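Magnesium transporter (PDB 2OUX) probably transports magnesium ions across the cell membrane as a homodimer, and is represented here by its magnesium-binding cytosolic part, an N domain followed by paired CBS domains. Local coordinates at residues Met66-Glu71 and Glu95-Asn100; Thr144-Ser149 and Met169-Tyr174; Val148-Asn153 and Val176-Gln181; Ser158-Leu163 and Ile189-Leu194; Glu182-Gly187 and Asp241-Gly246. One frame throughout, in Å; residues are numbered along the deposited sequence.

How the contacts relate
Contact 1 comes first along the chain and lies in the MgtE N domain, at the start of helix 98-107; the other four belong to the CBS domains. Contact 2 touches contact 1, their centres about 14 Å apart, through T98 with T145 and E146, so the N domain is fastened to the first CBS domain beside the magnesium site of D99 and D252. Contacts 2, 3 and 4 interleave within that CBS domain, contact 2 sharing V148 and S149 with contact 3. Contacts 3 and 4 both reach the sheet of strands 149-150, 175-179 and 185-190. Contact 5, centred about 9 Å from contact 3, joins this sheet's 185-190 hairpin to its counterpart in the second CBS domain.

Contact 1 of 5, residues Met66-Glu71 and Glu95-Asn100; sequences MFDVIE and EMYTDN. With MG (magnesium ion), chain F.
D68 meets Y97 and N100 through its carboxylate, whose OD1 accepts two hydrogen bonds. The backbone N of Y97, the N-cap residue of helix 98-107, donates at 2.9 Å from the syn side, with an N-H...O angle of 163°. ND2 of N100 approaches the same OD1 from above the carboxylate plane, also at 2.9 Å. With CG anti to its carbonyl carbon (chi1 -62°), N100 sends its amide toward D68, the two flat groups turned 46° apart. OD2 of D68 lies 3.4 Å from CD2 of the Y97 ring, obliquely. The apolar contact is that of selenomethionine M96, whose CE comes to 4.0 Å from F67 CB. Metal binding falls to D99, between Y97 and N100 in the chain: its OD2 holds the magnesium ion at 2.1 Å, D252 supplies another ligand, and metal-bound water 1 donates to D99 OD1. The buried carboxylate of D68 is met by two N-H groups, one of them at the helix start, which would probably favour its charged form and help position the turn leading into the metal ligand D99.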
# COMPACT_ATOMS: atom_id res chain seq x y z
N MSE A 66 -4.31 2.51 -18.66
CA MSE A 66 -5.63 2.98 -18.30
C MSE A 66 -6.60 1.82 -18.12
O MSE A 66 -7.33 1.77 -17.13
CB MSE A 66 -6.17 3.94 -19.37
CG MSE A 66 -7.60 4.37 -19.11
SE MSE A 66 -8.42 5.26 -20.61
CE MSE A 66 -8.48 3.77 -21.83
N PHE A 67 -6.61 0.87 -19.06
CA PHE A 67 -7.52 -0.26 -18.95
C PHE A 67 -7.32 -1.04 -17.66
O PHE A 67 -8.29 -1.50 -17.06
CB PHE A 67 -7.40 -1.18 -20.16
CG PHE A 67 -8.44 -0.91 -21.21
CD1 PHE A 67 -8.32 0.19 -22.05
CD2 PHE A 67 -9.59 -1.70 -21.29
CE1 PHE A 67 -9.32 0.50 -22.97
CE2 PHE A 67 -10.59 -1.39 -22.20
CZ PHE A 67 -10.46 -0.29 -23.04
N ASP A 68 -6.07 -1.17 -17.21
CA ASP A 68 -5.79 -1.86 -15.96
C ASP A 68 -6.80 -1.47 -14.89
O ASP A 68 -7.14 -2.28 -14.04
CB ASP A 68 -4.40 -1.50 -15.41
CG ASP A 68 -3.28 -2.20 -16.14
OD1 ASP A 68 -3.43 -3.40 -16.45
OD2 ASP A 68 -2.24 -1.56 -16.38
N VAL A 69 -7.29 -0.24 -14.90
CA VAL A 69 -8.22 0.15 -13.86
C VAL A 69 -9.68 0.30 -14.23
O VAL A 69 -10.52 0.51 -13.35
CB VAL A 69 -7.75 1.44 -13.17
CG1 VAL A 69 -6.38 1.20 -12.55
CG2 VAL A 69 -7.70 2.59 -14.17
N ILE A 70 -10.00 0.20 -15.51
CA ILE A 70 -11.39 0.29 -15.94
C ILE A 70 -12.03 -1.02 -15.46
O ILE A 70 -11.46 -2.10 -15.62
CB ILE A 70 -11.51 0.38 -17.50
CG1 ILE A 70 -10.83 1.65 -18.02
CG2 ILE A 70 -12.98 0.33 -17.91
CD1 ILE A 70 -11.31 2.91 -17.32
N GLU A 71 -13.21 -0.93 -14.86
CA GLU A 71 -13.90 -2.13 -14.37
C GLU A 71 -14.19 -3.09 -15.52
O GLU A 71 -14.99 -2.79 -16.39
CB GLU A 71 -15.18 -1.73 -13.65
CG GLU A 71 -14.93 -1.19 -12.25
CD GLU A 71 -16.17 -0.57 -11.62
OE1 GLU A 71 -17.23 -1.24 -11.60
OE2 GLU A 71 -16.09 0.57 -11.12
N GLU A 95 0.07 -5.69 -22.78
CA GLU A 95 0.76 -4.69 -21.98
C GLU A 95 0.13 -4.46 -20.61
O GLU A 95 0.76 -3.89 -19.72
CB GLU A 95 0.83 -3.35 -22.73
CG GLU A 95 1.78 -3.33 -23.91
CD GLU A 95 3.19 -3.75 -23.53
OE1 GLU A 95 3.61 -3.48 -22.38
OE2 GLU A 95 3.88 -4.35 -24.38
N MSE A 96 -1.11 -4.88 -20.44
CA MSE A 96 -1.80 -4.71 -19.16
C MSE A 96 -1.15 -5.63 -18.14
O MSE A 96 -0.39 -6.52 -18.50
CB MSE A 96 -3.28 -5.10 -19.28
CG MSE A 96 -4.13 -4.24 -20.20
SE MSE A 96 -5.92 -4.97 -20.53
CE MSE A 96 -6.66 -4.85 -18.74
N TYR A 97 -1.44 -5.41 -16.86
CA TYR A 97 -0.92 -6.31 -15.85
C TYR A 97 -1.70 -7.60 -16.04
O TYR A 97 -2.92 -7.57 -16.27
CB TYR A 97 -1.12 -5.76 -14.44
CG TYR A 97 -0.16 -4.65 -14.15
CD1 TYR A 97 1.21 -4.91 -14.04
CD2 TYR A 97 -0.60 -3.33 -14.04
CE1 TYR A 97 2.12 -3.88 -13.83
CE2 TYR A 97 0.31 -2.29 -13.83
CZ TYR A 97 1.67 -2.57 -13.73
OH TYR A 97 2.57 -1.56 -13.54
N THR A 98 -1.00 -8.72 -15.98
CA THR A 98 -1.63 -10.01 -16.18
C THR A 98 -2.96 -10.24 -15.46
O THR A 98 -3.91 -10.69 -16.06
CB THR A 98 -0.66 -11.11 -15.80
OG1 THR A 98 0.60 -10.85 -16.44
CG2 THR A 98 -1.19 -12.47 -16.25
N ASP A 99 -3.04 -9.91 -14.18
CA ASP A 99 -4.30 -10.14 -13.49
C ASP A 99 -5.44 -9.42 -14.21
O ASP A 99 -6.52 -9.99 -14.39
CB ASP A 99 -4.20 -9.70 -12.03
CG ASP A 99 -3.92 -8.22 -11.87
OD1 ASP A 99 -3.51 -7.54 -12.84
OD2 ASP A 99 -4.11 -7.75 -10.75
N ASN A 100 -5.19 -8.19 -14.64
CA ASN A 100 -6.20 -7.42 -15.33
C ASN A 100 -6.48 -7.97 -16.72
O ASN A 100 -7.62 -7.92 -17.19
CB ASN A 100 -5.78 -5.95 -15.44
CG ASN A 100 -5.61 -5.30 -14.08
OD1 ASN A 100 -6.39 -5.55 -13.16
ND2 ASN A 100 -4.61 -4.43 -13.96
MG MG F . -3.79 -6.01 -9.61
O HOH W 1 -2.72 -5.26 -11.52
O HOH W 2 -5.70 -4.92 -10.64
O HOH W 3 -1.90 -6.85 -8.71
O HOH W 4 -3.41 -4.07 -8.89

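Contact 2 of 5, residues Thr144-Ser149 and Met169-Tyr174; sequences TTEFVS and MAETIY
E146 and E171 meet with E146 OE1 4.2 Å from E171 CG, the carboxylate planes 60° apart and the nearest oxygens, E146 OE1 and E171 OE2, 5.2 Å from one another. T144 OG1 donates to the syn lone pair of E146 OE1 at 2.7 Å, while T98 OG1 hydrogen-bonds to OE2. The F147 ring has S149 CB at its edge, in plane. E146 also takes part through its backbone: at the centre of an inverse gamma turn, its O accepts from E171 N at 2.6 Å, the donor tilted 17° from the carbonyl plane. E171 CG, placed by an unusual chi1 of -107°, lies tightly against T144 CG2 at 3.3 Å; the chain then bends at chi2. Further along, V148 CG2 packs on A170 CB at 3.7 Å and on I173 CG2 at 3.9 Å. Water 5 bridges the two backbones, accepting from V148 N and donating to T172 O. T172 OG1 accepts from Y174 N, forming an ST turn. R192 of the second subunit hydrogen-bonds to A170 O. These two loops lead into strands 149-150 and 175-179 of the first CBS domain, flanked by helix 122-131 at T145 and by strand 244-249 at F147.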
# COMPACT_ATOMS: atom_id res chain seq x y z
N THR A 144 -1.05 -11.40 -9.46
CA THR A 144 -0.47 -10.97 -10.72
C THR A 144 1.02 -11.31 -10.69
O THR A 144 1.61 -11.48 -9.63
CB THR A 144 -0.71 -9.47 -10.99
OG1 THR A 144 -0.58 -9.23 -12.39
CG2 THR A 144 0.28 -8.60 -10.22
N THR A 145 1.61 -11.41 -11.87
CA THR A 145 3.00 -11.83 -12.01
C THR A 145 4.12 -10.80 -11.98
O THR A 145 5.29 -11.17 -11.86
CB THR A 145 3.15 -12.61 -13.32
OG1 THR A 145 2.73 -11.78 -14.41
CG2 THR A 145 2.27 -13.87 -13.29
N GLU A 146 3.80 -9.52 -12.09
CA GLU A 146 4.86 -8.53 -12.13
C GLU A 146 5.40 -8.09 -10.77
O GLU A 146 5.12 -6.99 -10.31
CB GLU A 146 4.38 -7.33 -12.94
CG GLU A 146 3.89 -7.72 -14.35
CD GLU A 146 2.47 -8.29 -14.35
OE1 GLU A 146 1.81 -8.27 -13.29
OE2 GLU A 146 2.00 -8.75 -15.42
N PHE A 147 6.18 -8.96 -10.14
CA PHE A 147 6.78 -8.70 -8.83
C PHE A 147 8.31 -8.69 -8.97
O PHE A 147 8.86 -9.17 -9.96
CB PHE A 147 6.37 -9.78 -7.83
CG PHE A 147 6.75 -11.19 -8.25
CD1 PHE A 147 8.08 -11.62 -8.19
CD2 PHE A 147 5.79 -12.07 -8.75
CE1 PHE A 147 8.44 -12.89 -8.64
CE2 PHE A 147 6.15 -13.35 -9.19
CZ PHE A 147 7.48 -13.76 -9.13
N VAL A 148 8.99 -8.16 -7.96
CA VAL A 148 10.44 -8.10 -7.98
C VAL A 148 11.06 -9.18 -7.10
O VAL A 148 10.77 -9.27 -5.91
CB VAL A 148 10.96 -6.73 -7.47
CG1 VAL A 148 12.48 -6.70 -7.57
CG2 VAL A 148 10.34 -5.61 -8.27
N SER A 149 11.92 -10.00 -7.69
CA SER A 149 12.59 -11.03 -6.93
C SER A 149 14.10 -11.00 -7.18
O SER A 149 14.55 -10.69 -8.29
CB SER A 149 12.03 -12.41 -7.29
OG SER A 149 11.99 -12.59 -8.69
N MSE A 169 8.57 -2.63 -15.24
CA MSE A 169 7.44 -3.49 -15.52
C MSE A 169 6.69 -3.95 -14.26
O MSE A 169 5.51 -4.28 -14.32
CB MSE A 169 7.89 -4.72 -16.32
CG MSE A 169 8.67 -5.79 -15.54
SE MSE A 169 10.58 -5.46 -15.30
CE MSE A 169 11.19 -6.03 -17.05
N ALA A 170 7.38 -3.94 -13.12
CA ALA A 170 6.79 -4.41 -11.86
C ALA A 170 5.55 -3.69 -11.33
O ALA A 170 5.45 -2.47 -11.40
CB ALA A 170 7.86 -4.41 -10.79
N GLU A 171 4.60 -4.47 -10.80
CA GLU A 171 3.37 -3.93 -10.20
C GLU A 171 3.85 -2.99 -9.10
O GLU A 171 3.52 -1.81 -9.08
CB GLU A 171 2.55 -5.03 -9.52
CG GLU A 171 1.26 -5.48 -10.21
CD GLU A 171 0.10 -4.53 -10.02
OE1 GLU A 171 -0.22 -4.14 -8.89
OE2 GLU A 171 -0.52 -4.17 -11.04
N THR A 172 4.62 -3.54 -8.18
CA THR A 172 5.14 -2.77 -7.06
C THR A 172 6.57 -3.22 -6.77
O THR A 172 6.93 -4.37 -7.03
CB THR A 172 4.31 -2.99 -5.79
OG1 THR A 172 4.76 -2.10 -4.77
CG2 THR A 172 4.45 -4.43 -5.31
N ILE A 173 7.37 -2.31 -6.23
CA ILE A 173 8.74 -2.61 -5.88
C ILE A 173 8.90 -2.33 -4.40
O ILE A 173 10.00 -2.40 -3.88
CB ILE A 173 9.74 -1.71 -6.67
CG1 ILE A 173 9.63 -0.25 -6.20
CG2 ILE A 173 9.45 -1.81 -8.16
CD1 ILE A 173 10.80 0.60 -6.64
N TYR A 174 7.80 -2.01 -3.73
CA TYR A 174 7.87 -1.69 -2.31
C TYR A 174 8.19 -2.87 -1.42
O TYR A 174 8.45 -2.72 -0.23
CB TYR A 174 6.61 -0.94 -1.88
CG TYR A 174 6.55 0.42 -2.57
CD1 TYR A 174 7.73 1.11 -2.87
CD2 TYR A 174 5.34 0.98 -2.96
CE1 TYR A 174 7.71 2.32 -3.56
CE2 TYR A 174 5.31 2.21 -3.65
CZ TYR A 174 6.50 2.87 -3.95
OH TYR A 174 6.48 4.06 -4.64
O HOH W 5 7.65 -6.62 -5.86

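Contact 3 of 5, residues Val148-Asn153 and Val176-Gln181; sequences VSIVAN and VYVVDQ
I150 and V176 make the close apolar part of this contact, crossing at about a right angle: V176 CG1 lies 3.8 Å from I150 CG1 and equally near I150 CD1. I150 reaches it because its CG1 sits between the backbone N and carbonyl carbon (chi1 58°), on the face that also carries V178. There V178 CG1 lies against A152, 3.4 Å from its N and 3.9 Å from its CB. Between the backbones three hydrogen bonds run in parallel-strand register, Y177 N to V148 O, I150 N to Y177 O and V179 N to I150 O, the last at 2.8 Å. A short CA-H...O contact, S149 CA to Y177 O at 3.0 Å, reinforces the ladder. The opposite face holds S149 and Y177, with V148 O at the edge of the tyrosine ring, 3.5 Å from CD2. The solvent side is looser: exposed V151 reaches V179 O with CG1 at 3.8 Å, and the chains part at N153 and Q181. Helix 203-206 covers the I150 and V178 face, whereas strand 244-249 packs on Y177. Strand 149-150, helix 156-166 and strand 175-179 form the beta-alpha-beta unit of the first CBS domain, and Y177 belongs, with A234, to a magnesium site between the paired CBS repeats.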
# COMPACT_ATOMS: atom_id res chain seq x y z
N VAL A 148 8.99 -8.16 -7.96
CA VAL A 148 10.44 -8.10 -7.98
C VAL A 148 11.06 -9.18 -7.10
O VAL A 148 10.77 -9.27 -5.91
CB VAL A 148 10.96 -6.73 -7.47
CG1 VAL A 148 12.48 -6.70 -7.57
CG2 VAL A 148 10.34 -5.61 -8.27
N SER A 149 11.92 -10.00 -7.69
CA SER A 149 12.59 -11.03 -6.93
C SER A 149 14.10 -11.00 -7.18
O SER A 149 14.55 -10.69 -8.29
CB SER A 149 12.03 -12.41 -7.29
OG SER A 149 11.99 -12.59 -8.69
N ILE A 150 14.88 -11.29 -6.14
CA ILE A 150 16.33 -11.30 -6.24
C ILE A 150 16.86 -12.48 -5.44
O ILE A 150 16.11 -13.15 -4.73
CB ILE A 150 16.94 -10.01 -5.65
CG1 ILE A 150 16.52 -9.88 -4.18
CG2 ILE A 150 16.53 -8.81 -6.46
CD1 ILE A 150 17.27 -8.83 -3.40
N VAL A 151 18.17 -12.73 -5.56
CA VAL A 151 18.80 -13.81 -4.82
C VAL A 151 19.46 -13.21 -3.59
O VAL A 151 19.81 -12.02 -3.58
CB VAL A 151 19.90 -14.53 -5.64
CG1 VAL A 151 19.27 -15.23 -6.83
CG2 VAL A 151 20.96 -13.53 -6.09
N ALA A 152 19.66 -14.04 -2.58
CA ALA A 152 20.26 -13.63 -1.32
C ALA A 152 21.71 -13.11 -1.37
O ALA A 152 21.98 -12.02 -0.88
CB ALA A 152 20.17 -14.77 -0.32
N ASN A 153 22.62 -13.89 -1.95
CA ASN A 153 24.04 -13.52 -2.02
C ASN A 153 24.33 -12.39 -2.99
O ASN A 153 25.21 -12.48 -3.84
CB ASN A 153 24.89 -14.75 -2.36
CG ASN A 153 26.39 -14.45 -2.34
OD1 ASN A 153 27.02 -14.28 -3.39
ND2 ASN A 153 26.96 -14.39 -1.14
N VAL A 176 10.56 -6.49 -1.88
CA VAL A 176 11.46 -7.21 -2.78
C VAL A 176 11.55 -8.63 -2.24
O VAL A 176 11.98 -8.84 -1.11
CB VAL A 176 12.86 -6.59 -2.80
CG1 VAL A 176 13.74 -7.35 -3.78
CG2 VAL A 176 12.77 -5.12 -3.21
N TYR A 177 11.14 -9.60 -3.04
CA TYR A 177 11.18 -10.98 -2.60
C TYR A 177 12.51 -11.65 -2.92
O TYR A 177 13.12 -11.39 -3.96
CB TYR A 177 10.00 -11.73 -3.23
CG TYR A 177 8.70 -11.05 -2.86
CD1 TYR A 177 8.10 -11.27 -1.62
CD2 TYR A 177 8.12 -10.10 -3.72
CE1 TYR A 177 6.97 -10.55 -1.22
CE2 TYR A 177 6.99 -9.38 -3.33
CZ TYR A 177 6.43 -9.61 -2.08
OH TYR A 177 5.38 -8.84 -1.67
N VAL A 178 12.97 -12.51 -2.02
CA VAL A 178 14.24 -13.19 -2.22
C VAL A 178 13.97 -14.66 -2.51
O VAL A 178 13.27 -15.31 -1.75
CB VAL A 178 15.14 -13.07 -0.97
CG1 VAL A 178 16.50 -13.71 -1.24
CG2 VAL A 178 15.31 -11.60 -0.58
N VAL A 179 14.51 -15.16 -3.61
CA VAL A 179 14.33 -16.56 -3.97
C VAL A 179 15.69 -17.21 -4.21
O VAL A 179 16.69 -16.52 -4.31
CB VAL A 179 13.52 -16.74 -5.28
CG1 VAL A 179 12.09 -16.25 -5.10
CG2 VAL A 179 14.21 -16.00 -6.41
N ASP A 180 15.70 -18.54 -4.28
CA ASP A 180 16.94 -19.26 -4.56
C ASP A 180 16.90 -19.56 -6.06
O ASP A 180 16.04 -19.04 -6.77
CB ASP A 180 17.03 -20.55 -3.74
CG ASP A 180 15.88 -21.50 -3.98
OD1 ASP A 180 15.12 -21.28 -4.95
OD2 ASP A 180 15.74 -22.47 -3.21
N GLN A 181 17.82 -20.40 -6.55
CA GLN A 181 17.86 -20.72 -7.98
C GLN A 181 16.59 -21.36 -8.50
O GLN A 181 16.14 -21.06 -9.61
CB GLN A 181 19.03 -21.66 -8.30
CG GLN A 181 20.41 -21.06 -8.14
CD GLN A 181 20.94 -21.18 -6.73
OE1 GLN A 181 20.70 -22.18 -6.05
NE2 GLN A 181 21.67 -20.17 -6.29

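Contact 4 of 5, residues Ser158-Leu163 and Ile189-Leu194; sequences SAMYVL and ISLRDL
Helix 156-166, carrying M160 and L163, faces the short helix 191-194, carrying L191 and L194, with the nearest CA atoms, of M160 and L194, 8.3 Å apart. Both are helices of the first CBS domain, the second springing directly from strand 185-190. S190 is its N-cap, its OG taking a weak capping bond from D193 N; its backbone O accepts from D193 N and L194 N. With the backbones held apart, apolar side chains alone make the contact. In L194, CG is anti to the backbone N; this chi1 of -167° swings it toward the other helix, and CD2 makes the closest contacts. L163 meets it tip to tip, whereas L163 and L191 slide past each other in opposite directions, their CD1 atoms 3.8 Å apart. The selenomethionine M160 bends at chi2 (-65°), which brings its selenium alongside L194, the two side chains running in opposite senses. V148 and I173 add to the apolar cluster at L163, and I203 of helix 203-206 covers L194. The second subunit packs here too, its I195 on M160 and its L191 on L191. L194 CD2 is shared, lying 3.9 Å from M160 SE and 3.7 Å from L163 CD1.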
# COMPACT_ATOMS: atom_id res chain seq x y z
N SER A 158 23.48 -3.91 -5.80
CA SER A 158 23.05 -4.72 -6.92
C SER A 158 21.52 -4.81 -6.98
O SER A 158 20.92 -4.73 -8.05
CB SER A 158 23.66 -6.12 -6.78
OG SER A 158 23.35 -6.92 -7.89
N ALA A 159 20.89 -4.97 -5.82
CA ALA A 159 19.43 -5.04 -5.76
C ALA A 159 18.85 -3.70 -6.22
O ALA A 159 17.87 -3.65 -6.97
CB ALA A 159 18.99 -5.35 -4.33
N MSE A 160 19.47 -2.62 -5.75
CA MSE A 160 19.05 -1.26 -6.08
C MSE A 160 19.24 -0.93 -7.55
O MSE A 160 18.63 0.01 -8.07
CB MSE A 160 19.82 -0.24 -5.23
CG MSE A 160 19.41 -0.18 -3.76
SE MSE A 160 17.59 0.46 -3.47
CE MSE A 160 17.53 1.77 -4.88
N TYR A 161 20.08 -1.70 -8.23
CA TYR A 161 20.32 -1.46 -9.65
C TYR A 161 19.13 -2.00 -10.43
O TYR A 161 18.67 -1.38 -11.39
CB TYR A 161 21.61 -2.14 -10.11
CG TYR A 161 21.77 -2.18 -11.62
CD1 TYR A 161 21.95 -1.01 -12.35
CD2 TYR A 161 21.70 -3.39 -12.31
CE1 TYR A 161 22.07 -1.04 -13.74
CE2 TYR A 161 21.82 -3.43 -13.70
CZ TYR A 161 22.01 -2.25 -14.41
OH TYR A 161 22.13 -2.30 -15.78
N VAL A 162 18.64 -3.17 -10.02
CA VAL A 162 17.49 -3.77 -10.67
C VAL A 162 16.33 -2.80 -10.57
O VAL A 162 15.67 -2.48 -11.55
CB VAL A 162 17.08 -5.09 -9.99
CG1 VAL A 162 15.77 -5.58 -10.58
CG2 VAL A 162 18.16 -6.14 -10.17
N LEU A 163 16.09 -2.32 -9.36
CA LEU A 163 15.00 -1.39 -9.10
C LEU A 163 15.05 -0.16 -9.98
O LEU A 163 14.08 0.17 -10.66
CB LEU A 163 15.01 -0.99 -7.63
CG LEU A 163 14.90 -2.19 -6.69
CD1 LEU A 163 15.19 -1.76 -5.26
CD2 LEU A 163 13.52 -2.80 -6.80
N ILE A 189 12.34 -8.33 1.86
CA ILE A 189 12.86 -7.09 2.41
C ILE A 189 12.06 -5.94 1.82
O ILE A 189 11.89 -5.85 0.61
CB ILE A 189 14.39 -6.88 2.13
CG1 ILE A 189 14.90 -5.71 2.97
CG2 ILE A 189 14.64 -6.56 0.65
CD1 ILE A 189 16.41 -5.64 3.09
N SER A 190 11.55 -5.07 2.68
CA SER A 190 10.77 -3.92 2.23
C SER A 190 11.74 -2.91 1.63
O SER A 190 12.91 -2.87 2.00
CB SER A 190 10.03 -3.27 3.39
OG SER A 190 10.95 -2.71 4.30
N LEU A 191 11.25 -2.09 0.71
CA LEU A 191 12.12 -1.10 0.10
C LEU A 191 12.61 -0.10 1.15
O LEU A 191 13.75 0.35 1.11
CB LEU A 191 11.40 -0.36 -1.03
CG LEU A 191 12.30 0.64 -1.76
CD1 LEU A 191 13.55 -0.09 -2.29
CD2 LEU A 191 11.53 1.28 -2.89
N ARG A 192 11.73 0.22 2.11
CA ARG A 192 12.10 1.16 3.16
C ARG A 192 13.22 0.65 4.07
O ARG A 192 13.91 1.45 4.69
CB ARG A 192 10.87 1.55 3.99
CG ARG A 192 10.25 0.44 4.85
CD ARG A 192 8.95 0.93 5.52
NE ARG A 192 9.18 2.00 6.49
CZ ARG A 192 8.22 2.77 7.01
NH1 ARG A 192 6.95 2.59 6.67
NH2 ARG A 192 8.54 3.71 7.88
N ASP A 193 13.40 -0.66 4.15
CA ASP A 193 14.47 -1.21 4.97
C ASP A 193 15.71 -1.25 4.11
O ASP A 193 16.84 -1.05 4.57
CB ASP A 193 14.15 -2.63 5.44
CG ASP A 193 13.20 -2.64 6.61
OD1 ASP A 193 13.03 -1.58 7.23
OD2 ASP A 193 12.65 -3.72 6.92
N LEU A 194 15.48 -1.50 2.83
CA LEU A 194 16.55 -1.57 1.85
C LEU A 194 17.31 -0.26 1.70
O LEU A 194 18.53 -0.23 1.85
CB LEU A 194 15.97 -1.99 0.50
CG LEU A 194 16.95 -2.41 -0.59
CD1 LEU A 194 17.76 -3.63 -0.12
CD2 LEU A 194 16.18 -2.76 -1.86

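Contact 5 of 5, residues Glu182-Gly187 and Asp241-Gly246; sequences ENHLVG and DDHLLG
The imidazoles of H184 and H243 run alongside one another in the same direction, 29° from parallel and offset, with centroids 4.6 Å apart and little overlap. CD2 of H184 lies over one face of H243, E182 CB lies over the rim of one face of H184, and E182 O sits at the H243 edge, in plane, accepting a weak bond from ND1. Backbone hydrogen bonds flank this single H184-H243 bridge: L244 N donates to N183 O at 3.1 Å, and L185 N to D242 O at 2.9 Å. Each segment is the turn and outgoing strand of a beta hairpin, one in each CBS repeat, and each has a classic beta bulge at its end, V186-G187 and L245-G246. N183 adds a side-chain bond; with CG anti to its backbone N (chi1 -168°), its ND2 reaches L244 O at 3.1 Å, tilted 28° from the carbonyl plane. Apolar contact is looser, L185 CD1 standing 4.4 Å from L244 CD2, with Y177 and P236 packing on both leucines.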
# COMPACT_ATOMS: atom_id res chain seq x y z
N GLU A 182 16.00 -22.24 -7.71
CA GLU A 182 14.79 -22.94 -8.11
C GLU A 182 13.54 -22.08 -7.94
O GLU A 182 12.42 -22.57 -8.04
CB GLU A 182 14.66 -24.24 -7.33
CG GLU A 182 15.63 -25.31 -7.80
CD GLU A 182 15.69 -26.50 -6.87
OE1 GLU A 182 16.38 -26.41 -5.83
OE2 GLU A 182 15.05 -27.53 -7.17
N ASN A 183 13.74 -20.80 -7.69
CA ASN A 183 12.64 -19.87 -7.50
C ASN A 183 11.81 -20.17 -6.26
O ASN A 183 10.60 -19.96 -6.23
CB ASN A 183 11.74 -19.85 -8.74
CG ASN A 183 10.77 -18.70 -8.72
OD1 ASN A 183 11.16 -17.56 -8.45
ND2 ASN A 183 9.51 -18.99 -9.01
N HIS A 184 12.48 -20.69 -5.24
CA HIS A 184 11.85 -20.98 -3.96
C HIS A 184 11.85 -19.66 -3.19
O HIS A 184 12.87 -18.97 -3.15
CB HIS A 184 12.67 -22.01 -3.18
CG HIS A 184 12.46 -23.42 -3.62
ND1 HIS A 184 13.43 -24.39 -3.51
CD2 HIS A 184 11.36 -24.04 -4.13
CE1 HIS A 184 12.95 -25.55 -3.93
NE2 HIS A 184 11.69 -25.37 -4.31
N LEU A 185 10.71 -19.31 -2.59
CA LEU A 185 10.60 -18.08 -1.81
C LEU A 185 11.29 -18.31 -0.48
O LEU A 185 10.82 -19.10 0.34
CB LEU A 185 9.13 -17.72 -1.58
CG LEU A 185 8.84 -16.49 -0.70
CD1 LEU A 185 9.49 -15.23 -1.30
CD2 LEU A 185 7.33 -16.33 -0.58
N VAL A 186 12.41 -17.63 -0.26
CA VAL A 186 13.16 -17.82 0.98
C VAL A 186 13.31 -16.58 1.87
O VAL A 186 13.90 -16.65 2.94
CB VAL A 186 14.57 -18.37 0.68
CG1 VAL A 186 14.46 -19.70 -0.06
CG2 VAL A 186 15.36 -17.35 -0.17
N GLY A 187 12.77 -15.45 1.43
CA GLY A 187 12.90 -14.25 2.23
C GLY A 187 12.25 -13.03 1.61
O GLY A 187 11.71 -13.09 0.50
N ASP A 241 5.09 -26.27 -3.03
CA ASP A 241 6.54 -26.39 -2.99
C ASP A 241 7.25 -25.08 -2.67
O ASP A 241 8.48 -25.02 -2.65
CB ASP A 241 7.05 -26.93 -4.33
CG ASP A 241 6.63 -28.36 -4.58
OD1 ASP A 241 6.86 -29.21 -3.69
OD2 ASP A 241 6.08 -28.64 -5.67
N ASP A 242 6.47 -24.04 -2.41
CA ASP A 242 7.01 -22.73 -2.08
C ASP A 242 7.68 -22.00 -3.24
O ASP A 242 8.63 -21.25 -3.04
CB ASP A 242 8.00 -22.85 -0.92
CG ASP A 242 7.33 -23.29 0.35
OD1 ASP A 242 6.31 -22.67 0.73
OD2 ASP A 242 7.82 -24.27 0.97
N HIS A 243 7.18 -22.22 -4.45
CA HIS A 243 7.70 -21.53 -5.62
C HIS A 243 6.92 -20.23 -5.70
O HIS A 243 5.68 -20.24 -5.65
CB HIS A 243 7.46 -22.35 -6.88
CG HIS A 243 8.28 -23.60 -6.97
ND1 HIS A 243 9.64 -23.59 -7.16
CD2 HIS A 243 7.92 -24.91 -6.92
CE1 HIS A 243 10.09 -24.83 -7.22
NE2 HIS A 243 9.06 -25.65 -7.07
N LEU A 244 7.62 -19.10 -5.83
CA LEU A 244 6.96 -17.80 -5.91
C LEU A 244 6.23 -17.64 -7.24
O LEU A 244 6.86 -17.54 -8.29
CB LEU A 244 8.00 -16.68 -5.73
CG LEU A 244 7.52 -15.23 -5.85
CD1 LEU A 244 6.32 -14.98 -4.95
CD2 LEU A 244 8.67 -14.32 -5.48
N LEU A 245 4.90 -17.62 -7.19
CA LEU A 245 4.10 -17.51 -8.40
C LEU A 245 3.62 -16.10 -8.71
O LEU A 245 3.52 -15.71 -9.87
CB LEU A 245 2.90 -18.45 -8.33
CG LEU A 245 3.24 -19.95 -8.39
CD1 LEU A 245 1.97 -20.79 -8.31
CD2 LEU A 245 4.00 -20.24 -9.68
N GLY A 246 3.29 -15.35 -7.67
CA GLY A 246 2.81 -14.00 -7.89
C GLY A 246 2.53 -13.26 -6.60
O GLY A 246 2.92 -13.70 -5.51